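Local coordinates for membrane protein implicated in regulation of membrane protease activity (Corynebacterium glutamicum ATCC 13032, PDB 3CP0), which is the soluble beta-barrel domain of an NfeD-like membrane protein and is probably involved in regulating membrane protease activity, perhaps by binding a partner protein, at residues 66-69 against 75-78. Residues are numbered along the deposited sequence; the frame is centred on the assembly and turned at random.
Sequences VSVI and TAIV
The carbonyl oxygen of Ile77 accepts a hydrogen bond from the amide N of Ile69, with 2.8 Å from Ile69 N to Ile77 O. The side chain of Ile69 closes over the same oxygen: with CG1 turned between its own backbone N and carbonyl carbon (chi1 55°), both CG1 and CD1 lie about 3.5 Å from Ile77 O. CD1 then reaches CG2 of Ile77 at 3.9 Å, the two side chains crossing at about a right angle. Val68 and Val78 form an antiparallel non-hydrogen-bonded pair, and beside it the CA-H of Val78 approaches the carbonyl of Ser67, 3.2 Å between Val78 CA and Ser67 O, bent to 132° at the hydrogen. Ser67 also pairs through its backbone with Trp79, while its OG is bonded to the amide of Ala82. On the face of Val68 and Val78 the contacts are apolar. Val66 lays CG2 against CB of Val78 at 3.8 Å, and CG1 of Val68 meets CB of Ala76 at 4.2 Å. Phe60, Val31 and Val35 add to this buried layer. The short segments run at 117°, a strong twist for the two arms of a hairpin, consistent with the tightly coiled sheet of the OB-like fold to which the NfeD C-terminal domain belongs. Within these segments one backbone hydrogen bond thus links the strands, with a CH···O contact as a weaker supplement, while valine and alanine side chains in van der Waals contact bury one face of the hairpin in the core.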
loop_
_atom_site.group_PDB
_atom_site.type_symbol
_atom_site.label_atom_id
_atom_site.label_comp_id
_atom_site.label_asym_id
_atom_site.label_seq_id
_atom_site.Cartn_x
_atom_site.Cartn_y
_atom_site.Cartn_z
ATOM N N VAL A 66 3.428 -5.181 2.982
ATOM C CA VAL A 66 2.635 -4.280 3.821
ATOM C C VAL A 66 1.181 -4.757 3.886
ATOM O O VAL A 66 0.790 -5.684 3.134
ATOM C CB VAL A 66 2.685 -2.856 3.206
ATOM C CG1 VAL A 66 4.150 -2.381 3.267
ATOM C CG2 VAL A 66 2.220 -2.892 1.705
ATOM N N SER A 67 0.401 -4.153 4.777
ATOM C CA SER A 67 -1.021 -4.429 4.911
ATOM C C SER A 67 -1.771 -3.179 4.448
ATOM O O SER A 67 -1.420 -2.033 4.834
ATOM C CB SER A 67 -1.395 -4.743 6.385
ATOM O OG SER A 67 -1.133 -6.143 6.621
ATOM N N VAL A 68 -2.787 -3.396 3.625
ATOM C CA VAL A 68 -3.673 -2.278 3.204
ATOM C C VAL A 68 -4.652 -1.999 4.334
ATOM O O VAL A 68 -5.418 -2.884 4.735
ATOM C CB VAL A 68 -4.444 -2.607 1.894
ATOM C CG1 VAL A 68 -5.353 -1.436 1.516
ATOM C CG2 VAL A 68 -3.437 -2.926 0.742
ATOM N N ILE A 69 -4.577 -0.801 4.906
ATOM C CA ILE A 69 -5.470 -0.470 6.029
ATOM C C ILE A 69 -6.567 0.548 5.723
ATOM O O ILE A 69 -7.409 0.850 6.530
ATOM C CB ILE A 69 -4.626 -0.127 7.349
ATOM C CG1 ILE A 69 -3.612 0.991 7.086
ATOM C CG2 ILE A 69 -3.895 -1.365 7.827
ATOM C CD1 ILE A 69 -4.255 2.307 6.760
ATOM N N THR A 75 -6.265 4.768 -4.174
ATOM C CA THR A 75 -4.934 4.719 -3.559
ATOM C C THR A 75 -4.995 3.861 -2.313
ATOM O O THR A 75 -5.822 4.124 -1.428
ATOM C CB THR A 75 -4.498 6.144 -3.114
ATOM O OG1 THR A 75 -4.491 6.975 -4.278
ATOM C CG2 THR A 75 -3.102 6.137 -2.519
ATOM N N ALA A 76 -4.144 2.862 -2.268
ATOM C CA ALA A 76 -4.060 2.042 -1.097
ATOM C C ALA A 76 -3.229 2.775 -0.023
ATOM O O ALA A 76 -2.119 3.273 -0.299
ATOM C CB ALA A 76 -3.374 0.719 -1.471
ATOM N N ILE A 77 -3.750 2.817 1.197
ATOM C CA ILE A 77 -2.985 3.369 2.301
ATOM C C ILE A 77 -2.503 2.168 3.117
ATOM O O ILE A 77 -3.299 1.304 3.569
ATOM C CB ILE A 77 -3.861 4.274 3.231
ATOM C CG1 ILE A 77 -4.671 5.328 2.453
ATOM C CG2 ILE A 77 -3.028 5.018 4.295
ATOM C CD1 ILE A 77 -3.793 6.116 1.493
ATOM N N VAL A 78 -1.200 2.121 3.269
ATOM C CA VAL A 78 -0.549 0.895 3.816
ATOM C C VAL A 78 0.210 1.091 5.092
ATOM O O VAL A 78 0.717 2.206 5.410
ATOM C CB VAL A 78 0.369 0.252 2.755
ATOM C CG1 VAL A 78 -0.452 -0.028 1.431
ATOM C CG2 VAL A 78 1.581 1.110 2.445
#